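Local coordinates for protein acetylornithine aminotransferase (Aquifex aeolicus, PDB 2EH6) that uses pyridoxal 5'-phosphate to transfer an amino group between N(2)-acetyl-L-ornithine and 2-oxoglutarate, a step of arginine biosynthesis, at residues R296-Y301 with E362-A367; K104-Y109 with D206-I211; L10-V15 with L22-G27. One frame throughout, in Å; residues are numbered along the deposited sequence.

Interaction 1 (R296-Y301 with E362-A367)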
# COMPACT_ATOMS: atom_id res chain seq x y z
N ARG A 296 -0.92 -26.67 -13.22
CA ARG A 296 -2.09 -27.34 -13.76
C ARG A 296 -2.14 -28.82 -13.40
O ARG A 296 -3.19 -29.32 -12.98
CB ARG A 296 -2.13 -27.20 -15.29
CG ARG A 296 -2.47 -25.80 -15.79
CD ARG A 296 -2.80 -25.80 -17.28
NE ARG A 296 -1.64 -26.06 -18.12
CZ ARG A 296 -0.80 -25.12 -18.56
NH1 ARG A 296 -0.99 -23.85 -18.24
NH2 ARG A 296 0.23 -25.45 -19.33
N GLU A 297 -1.01 -29.51 -13.54
CA GLU A 297 -0.95 -30.94 -13.24
C GLU A 297 -1.08 -31.28 -11.76
O GLU A 297 -1.89 -32.12 -11.38
CB GLU A 297 0.34 -31.55 -13.78
CG GLU A 297 0.44 -33.04 -13.52
CD GLU A 297 1.71 -33.66 -14.08
OE1 GLU A 297 1.95 -33.53 -15.30
OE2 GLU A 297 2.47 -34.27 -13.30
N VAL A 298 -0.26 -30.65 -10.92
CA VAL A 298 -0.34 -30.92 -9.49
C VAL A 298 -1.69 -30.42 -8.97
O VAL A 298 -2.29 -31.02 -8.08
CB VAL A 298 0.80 -30.21 -8.72
CG1 VAL A 298 0.81 -30.68 -7.26
CG2 VAL A 298 2.14 -30.51 -9.38
N GLY A 299 -2.17 -29.33 -9.56
CA GLY A 299 -3.45 -28.77 -9.17
C GLY A 299 -4.60 -29.73 -9.41
O GLY A 299 -5.47 -29.89 -8.55
N ASN A 300 -4.62 -30.36 -10.58
CA ASN A 300 -5.68 -31.31 -10.90
C ASN A 300 -5.58 -32.53 -10.00
O ASN A 300 -6.58 -33.07 -9.55
CB ASN A 300 -5.60 -31.74 -12.37
CG ASN A 300 -5.79 -30.58 -13.32
OD1 ASN A 300 -6.66 -29.73 -13.11
ND2 ASN A 300 -5.00 -30.54 -14.39
N TYR A 301 -4.34 -32.94 -9.73
CA TYR A 301 -4.08 -34.08 -8.86
C TYR A 301 -4.70 -33.80 -7.49
O TYR A 301 -5.47 -34.60 -6.96
CB TYR A 301 -2.56 -34.26 -8.70
CG TYR A 301 -2.15 -35.41 -7.81
CD1 TYR A 301 -2.24 -36.73 -8.26
CD2 TYR A 301 -1.65 -35.19 -6.53
CE1 TYR A 301 -1.84 -37.80 -7.46
CE2 TYR A 301 -1.25 -36.25 -5.72
CZ TYR A 301 -1.35 -37.55 -6.19
OH TYR A 301 -0.95 -38.60 -5.40
N GLU A 362 4.07 -35.27 -3.98
CA GLU A 362 4.45 -35.89 -2.72
C GLU A 362 3.94 -35.04 -1.55
O GLU A 362 3.49 -35.56 -0.54
CB GLU A 362 5.97 -36.02 -2.63
CG GLU A 362 6.47 -36.64 -1.33
CD GLU A 362 7.97 -36.52 -1.17
OE1 GLU A 362 8.46 -35.38 -1.01
OE2 GLU A 362 8.66 -37.56 -1.21
N HIS A 363 4.03 -33.72 -1.71
CA HIS A 363 3.58 -32.78 -0.69
C HIS A 363 2.06 -32.80 -0.59
O HIS A 363 1.49 -32.75 0.50
CB HIS A 363 4.05 -31.36 -1.04
CG HIS A 363 5.53 -31.21 -1.04
ND1 HIS A 363 6.18 -30.26 -1.82
CD2 HIS A 363 6.50 -31.85 -0.34
CE1 HIS A 363 7.48 -30.33 -1.59
NE2 HIS A 363 7.70 -31.28 -0.70
N ILE A 364 1.40 -32.87 -1.75
CA ILE A 364 -0.05 -32.92 -1.79
C ILE A 364 -0.54 -34.13 -1.00
O ILE A 364 -1.47 -34.03 -0.21
CB ILE A 364 -0.57 -33.03 -3.25
CG1 ILE A 364 -0.19 -31.78 -4.05
CG2 ILE A 364 -2.07 -33.24 -3.26
CD1 ILE A 364 -0.75 -30.48 -3.49
N ASP A 365 0.11 -35.27 -1.20
CA ASP A 365 -0.27 -36.49 -0.49
C ASP A 365 -0.18 -36.30 1.02
O ASP A 365 -1.06 -36.75 1.76
CB ASP A 365 0.63 -37.66 -0.91
CG ASP A 365 0.43 -38.06 -2.35
OD1 ASP A 365 -0.69 -37.87 -2.87
OD2 ASP A 365 1.39 -38.57 -2.97
N ARG A 366 0.87 -35.63 1.46
CA ARG A 366 1.09 -35.35 2.87
C ARG A 366 -0.11 -34.59 3.43
O ARG A 366 -0.66 -34.96 4.47
CB ARG A 366 2.36 -34.52 3.04
CG ARG A 366 3.62 -35.18 2.51
CD ARG A 366 4.21 -36.12 3.54
NE ARG A 366 4.63 -35.39 4.73
CZ ARG A 366 5.14 -35.96 5.82
NH1 ARG A 366 5.30 -37.28 5.87
NH2 ARG A 366 5.50 -35.21 6.86
N ALA A 367 -0.50 -33.53 2.74
CA ALA A 367 -1.63 -32.71 3.17
C ALA A 367 -2.93 -33.50 3.16
O ALA A 367 -3.74 -33.40 4.08
CB ALA A 367 -1.76 -31.48 2.28

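Interaction 2 (K104-Y109 with D206-I211)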
# COMPACT_ATOMS: atom_id res chain seq x y z
N LYS A 104 -10.26 4.57 -10.12
CA LYS A 104 -9.94 5.94 -10.51
C LYS A 104 -9.75 6.06 -12.02
O LYS A 104 -10.28 6.98 -12.65
CB LYS A 104 -8.68 6.42 -9.78
CG LYS A 104 -8.86 6.53 -8.28
CD LYS A 104 -7.62 7.10 -7.59
CE LYS A 104 -7.38 8.55 -7.96
NZ LYS A 104 -6.18 9.12 -7.28
N LEU A 105 -8.99 5.13 -12.59
CA LEU A 105 -8.73 5.15 -14.03
C LEU A 105 -10.01 5.02 -14.85
O LEU A 105 -10.18 5.70 -15.86
CB LEU A 105 -7.77 4.01 -14.42
CG LEU A 105 -7.43 3.87 -15.91
CD1 LEU A 105 -6.69 5.09 -16.40
CD2 LEU A 105 -6.58 2.63 -16.11
N ALA A 106 -10.91 4.15 -14.40
CA ALA A 106 -12.18 3.93 -15.09
C ALA A 106 -13.04 5.19 -15.08
O ALA A 106 -13.65 5.54 -16.09
CB ALA A 106 -12.92 2.78 -14.44
N ARG A 107 -13.12 5.86 -13.93
CA ARG A 107 -13.91 7.08 -13.83
C ARG A 107 -13.32 8.19 -14.68
O ARG A 107 -14.05 8.85 -15.43
CB ARG A 107 -14.03 7.55 -12.37
CG ARG A 107 -15.12 6.83 -11.60
CD ARG A 107 -15.38 7.45 -10.25
NE ARG A 107 -16.54 6.82 -9.62
CZ ARG A 107 -16.95 7.06 -8.37
NH1 ARG A 107 -16.29 7.93 -7.61
NH2 ARG A 107 -18.01 6.43 -7.89
N LYS A 108 -12.01 8.41 -14.58
CA LYS A 108 -11.39 9.46 -15.37
C LYS A 108 -11.48 9.16 -16.86
O LYS A 108 -11.61 10.08 -17.68
CB LYS A 108 -9.93 9.66 -14.96
CG LYS A 108 -9.29 10.83 -15.67
CD LYS A 108 -8.02 11.29 -15.00
CE LYS A 108 -7.45 12.50 -15.70
NZ LYS A 108 -7.15 12.20 -17.14
N TYR A 109 -11.42 7.88 -17.21
CA TYR A 109 -11.51 7.46 -18.61
C TYR A 109 -12.75 8.06 -19.28
O TYR A 109 -12.65 8.70 -20.33
CB TYR A 109 -11.58 5.94 -18.69
CG TYR A 109 -11.85 5.42 -20.08
CD1 TYR A 109 -10.90 5.56 -21.10
CD2 TYR A 109 -13.05 4.77 -20.39
CE1 TYR A 109 -11.14 5.06 -22.38
CE2 TYR A 109 -13.30 4.28 -21.67
CZ TYR A 109 -12.34 4.42 -22.65
OH TYR A 109 -12.58 3.93 -23.92
N ASP A 206 -21.37 -0.76 -23.57
CA ASP A 206 -20.22 0.16 -23.52
C ASP A 206 -19.78 0.46 -22.08
O ASP A 206 -19.68 1.60 -21.63
CB ASP A 206 -20.57 1.46 -24.25
CG ASP A 206 -19.29 2.14 -24.74
OD1 ASP A 206 -18.46 1.44 -25.32
OD2 ASP A 206 -19.15 3.35 -24.55
N VAL A 207 -19.54 -0.65 -21.34
CA VAL A 207 -19.08 -0.53 -19.96
C VAL A 207 -17.74 -1.26 -19.77
O VAL A 207 -17.52 -2.34 -20.30
CB VAL A 207 -20.14 -1.17 -19.06
CG1 VAL A 207 -19.59 -1.33 -17.64
CG2 VAL A 207 -21.38 -0.31 -19.02
N LEU A 208 -16.84 -0.66 -19.00
CA LEU A 208 -15.53 -1.25 -18.77
C LEU A 208 -15.58 -2.50 -17.91
O LEU A 208 -16.33 -2.57 -16.94
CB LEU A 208 -14.59 -0.23 -18.10
CG LEU A 208 -14.23 1.04 -18.87
CD1 LEU A 208 -13.29 1.90 -18.01
CD2 LEU A 208 -13.56 0.68 -20.19
N LEU A 209 -14.79 -3.49 -18.29
CA LEU A 209 -14.70 -4.74 -17.55
C LEU A 209 -13.40 -4.70 -16.76
O LEU A 209 -12.31 -4.62 -17.33
CB LEU A 209 -14.69 -5.94 -18.50
CG LEU A 209 -14.48 -7.32 -17.86
CD1 LEU A 209 -15.56 -7.57 -16.82
CD2 LEU A 209 -14.50 -8.40 -18.93
N ILE A 210 -13.52 -4.72 -15.44
CA ILE A 210 -12.37 -4.66 -14.55
C ILE A 210 -12.31 -5.96 -13.77
O ILE A 210 -13.20 -6.24 -12.97
CB ILE A 210 -12.49 -3.49 -13.56
CG1 ILE A 210 -12.69 -2.19 -14.33
CG2 ILE A 210 -11.24 -3.42 -12.67
CD1 ILE A 210 -13.22 -1.05 -13.47
N ILE A 211 -11.27 -6.75 -14.00
CA ILE A 211 -11.13 -8.01 -13.31
C ILE A 211 -10.06 -7.90 -12.24
O ILE A 211 -8.93 -7.50 -12.50
CB ILE A 211 -10.77 -9.15 -14.29
CG1 ILE A 211 -11.83 -9.25 -15.39
CG2 ILE A 211 -10.67 -10.47 -13.53
CD1 ILE A 211 -11.55 -10.31 -16.44

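Interaction 3 (L10-V15 with L22-G27)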
# COMPACT_ATOMS: atom_id res chain seq x y z
N LEU A 10 -4.06 -16.69 14.62
CA LEU A 10 -3.90 -18.04 15.16
C LEU A 10 -2.68 -17.95 16.08
O LEU A 10 -1.74 -17.21 15.80
CB LEU A 10 -3.63 -19.06 14.04
CG LEU A 10 -4.80 -19.43 13.13
CD1 LEU A 10 -4.30 -20.24 11.94
CD2 LEU A 10 -5.83 -20.23 13.92
N PRO A 11 -2.69 -18.69 17.20
CA PRO A 11 -1.56 -18.63 18.13
C PRO A 11 -0.30 -19.38 17.72
O PRO A 11 0.12 -20.32 18.40
CB PRO A 11 -2.17 -19.17 19.43
CG PRO A 11 -3.10 -20.22 18.92
CD PRO A 11 -3.77 -19.53 17.74
N VAL A 12 0.31 -18.97 16.61
CA VAL A 12 1.54 -19.60 16.14
C VAL A 12 2.48 -18.49 15.67
O VAL A 12 2.07 -17.59 14.94
CB VAL A 12 1.28 -20.60 14.98
CG1 VAL A 12 0.72 -19.88 13.77
CG2 VAL A 12 2.57 -21.31 14.62
N LYS A 13 3.73 -18.56 16.11
CA LYS A 13 4.73 -17.56 15.76
C LYS A 13 5.81 -18.13 14.86
O LYS A 13 6.70 -18.84 15.31
CB LYS A 13 5.37 -16.99 17.03
CG LYS A 13 4.40 -16.34 18.01
CD LYS A 13 5.11 -16.01 19.33
CE LYS A 13 4.35 -14.97 20.14
NZ LYS A 13 3.36 -15.57 21.08
N PHE A 14 5.72 -17.81 13.57
CA PHE A 14 6.71 -18.30 12.62
C PHE A 14 7.96 -17.45 12.69
O PHE A 14 7.91 -16.27 13.02
CB PHE A 14 6.11 -18.31 11.20
CG PHE A 14 4.98 -19.28 11.04
CD1 PHE A 14 5.16 -20.64 11.30
CD2 PHE A 14 3.71 -18.84 10.64
CE1 PHE A 14 4.10 -21.55 11.18
CE2 PHE A 14 2.65 -19.74 10.51
CZ PHE A 14 2.84 -21.10 10.78
N VAL A 15 9.11 -18.04 12.39
CA VAL A 15 10.35 -17.30 12.44
C VAL A 15 11.20 -17.50 11.20
O VAL A 15 12.04 -16.66 10.86
CB VAL A 15 11.20 -17.71 13.68
CG1 VAL A 15 10.41 -17.45 14.96
CG2 VAL A 15 11.57 -19.17 13.58
N LEU A 22 7.28 -24.06 6.94
CA LEU A 22 7.47 -22.94 7.86
C LEU A 22 7.82 -23.53 9.23
O LEU A 22 7.40 -24.64 9.57
CB LEU A 22 6.19 -22.11 7.97
CG LEU A 22 5.97 -21.08 6.85
CD1 LEU A 22 4.57 -20.49 6.94
CD2 LEU A 22 7.02 -19.99 6.97
N TYR A 23 8.61 -22.79 10.00
CA TYR A 23 9.01 -23.23 11.34
C TYR A 23 8.68 -22.16 12.36
O TYR A 23 9.00 -20.99 12.16
CB TYR A 23 10.52 -23.51 11.35
CG TYR A 23 10.92 -24.51 10.29
CD1 TYR A 23 11.07 -24.11 8.96
CD2 TYR A 23 11.06 -25.86 10.60
CE1 TYR A 23 11.34 -25.04 7.96
CE2 TYR A 23 11.33 -26.80 9.61
CZ TYR A 23 11.46 -26.38 8.29
OH TYR A 23 11.69 -27.30 7.30
N ASP A 24 8.03 -22.55 13.45
CA ASP A 24 7.67 -21.59 14.49
C ASP A 24 8.76 -21.45 15.55
O ASP A 24 9.82 -22.07 15.44
CB ASP A 24 6.32 -21.95 15.13
CG ASP A 24 6.38 -23.22 15.97
OD1 ASP A 24 7.49 -23.72 16.26
OD2 ASP A 24 5.29 -23.72 16.35
N GLU A 25 8.51 -20.62 16.56
CA GLU A 25 9.48 -20.35 17.62
C GLU A 25 9.91 -21.62 18.40
O GLU A 25 10.94 -21.64 19.07
CB GLU A 25 8.88 -19.32 18.57
CG GLU A 25 8.66 -17.96 17.90
CD GLU A 25 8.46 -16.90 18.97
OE1 GLU A 25 7.81 -17.19 19.96
OE2 GLU A 25 8.94 -15.78 18.78
N GLU A 26 9.07 -22.67 18.36
CA GLU A 26 9.47 -23.91 19.03
C GLU A 26 10.19 -24.88 18.08
O GLU A 26 10.49 -26.01 18.43
CB GLU A 26 8.24 -24.59 19.62
CG GLU A 26 7.32 -23.64 20.39
CD GLU A 26 8.09 -22.96 21.50
OE1 GLU A 26 8.99 -23.57 22.06
OE2 GLU A 26 7.72 -21.84 21.86
N GLY A 27 10.42 -24.41 16.84
CA GLY A 27 11.13 -25.25 15.87
C GLY A 27 10.18 -26.25 15.19
O GLY A 27 10.57 -27.07 14.37

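Interaction 1 (R296-Y301 with E362-A367)
Val298 and Ile364 meet between two helices that lie almost alongside each other: the axes of the short segments approach to 10.4 Å, and their N-to-C directions differ by 23°. This helix-helix packing joins the long helix 275-308 to the C-terminal helix 361-374 of the class-III aminotransferase chain. Val298 uses a single branch, CG1, which a chi1 of -172° sets anti to the backbone N; it rests 3.5 Å from Ile364 CG1. The CD1 end of the same isoleucine arm is a little farther, 4.1 Å from Val298 CG1. About one helical turn on, Tyr301 extends its ring past Ile364, the two side chains running in opposing directions, with Tyr301 CD2 3.8 Å from Ile364 CG2. Ile364 therefore divides its branches, CG1 serving Val298 and CG2 the tyrosine, while Phe33 and Ile359 also touch its side chain. Beyond this apolar patch the phenol reaches Asp365, whose carboxylate plane is turned 64° from the ring. Asp365 OD1 lies in the ring plane at its edge and accepts a 2.6 Å hydrogen bond from Tyr301 OH through its syn lone pair, whereas Asp365 OD2, 3.4 Å from Tyr301 OH, is not bonded to it.

Interaction 2 (K104-Y109 with D206-I211)
Leu208 meets Ala106 and Tyr109 through one shared methyl, CD1, and its torsions explain how that methyl reaches the helix. With chi1 at -63° Leu208 CG sits beside the backbone N, and a chi2 of 180° stretches Leu208 CD1 straight away from the strand, to 3.7 Å from Ala106 CB. Leu208 CD1 is also 3.7 Å from Ala106 CA, so it rests against the helix backbone at a residue whose side chain is a single methyl. Tyr109 meets the leucine obliquely, Tyr109 CD2 lying 3.7 Å from Leu208 CD1. Leu208 CD2 adds a second contact to the same ring, 3.9 Å from Tyr109 CE2. The framework is an alpha/beta layer of the cofactor-binding domain: helix 95-112 lies on the large mixed sheet, its segment nearly antiparallel (172°) to strand 208-211, with Ala106 and Leu208 in register, CA to CA 7.2 Å. Two residues along the strand, on the same face, Ile210 brings CD1, at the end of its CG1 branch, to 4.0 Å from Ala106 CB. Phe120 touches both Ala106 and Ile210, and Val258 both Tyr109 and Leu208. Arg107 NH1 hydrogen-bonds the carbonyl oxygens of Phe147 and Pro149 of the second subunit.

Interaction 3 (L10-V15 with L22-G27)
Phe14 and Leu22 form the tight side of this beta hairpin. Leu22 CD1 stands 4.0 Å from the centroid of the Phe14 ring and 7° off its normal, a CH-pi contact over the centre of one face. Val12 CG2 lies on the opposite face, 3.7 Å above the Phe14 ring plane and offset toward the rim, so aliphatic groups hold both faces. A chi1 of -65° places Phe14 CG beside its backbone N, and Leu22 CB flanks the same face as Leu22 CD1 near its rim, 3.8 Å from Phe14 CD1. Tyr30 and Tyr67 of the second subunit meet this ring edge-to-face. Replacing Phe14 by an alanine would remove the ring, which is likely to open a gap between Leu22 CD1 and Val12 CG2 and leave both tyrosines without their edge-to-face partner. The backbones cross steeply, 118° between the strand segments, and Phe14 and Asp24 form a non-hydrogen-bonded antiparallel pair. Flanking it, Val15 N gives a nearly straight 3.0 Å bond to Tyr23 O, and Glu25 N a more bent one of 2.8 Å to Lys13 O.

The solvent side differs in exposure and in charged ends that do not pair. Exposed Glu25 lies across the aliphatic part of Lys13, with Glu25 CG 3.5 Å from Val15 CG1, but Lys13 NZ and Glu25 OE1 remain 4.9 Å apart; the lysine's salt bridge is with Glu68 of the second subunit.

Strand 12-18 is outermost in its sheet within this chain, followed by 21-24 and 29-32. Phe14 and Leu22 pack on Leu342 of strand 341-346, Leu10 touches helix 330-338, and Leu10 and Lys13 pair in a parallel ladder with a strand of the second subunit, carrying the sheet across the dimer interface.

How the interactions relate
From the N terminus, interaction 3 comes first and closes the shortest loop, only six residues between 10-15 and 22-27, forming a hairpin at the edge of the sheet that contains both N- and C-terminal strands. Interaction 2 then spans 96 residues, bringing helix 95-112 onto strand 208-212 of the cofactor-binding sheet. Interaction 1, with 60 residues between its segments, joins helix 275-308 to the C-terminal helix. The three loops follow in series; none nests or crosses. Interactions 1 and 3 are neighbours, nearest atoms about 10 Å apart, whereas interaction 2 lies on the opposite side of the chain's centre from both. Interactions 2 and 3 each touch the second subunit.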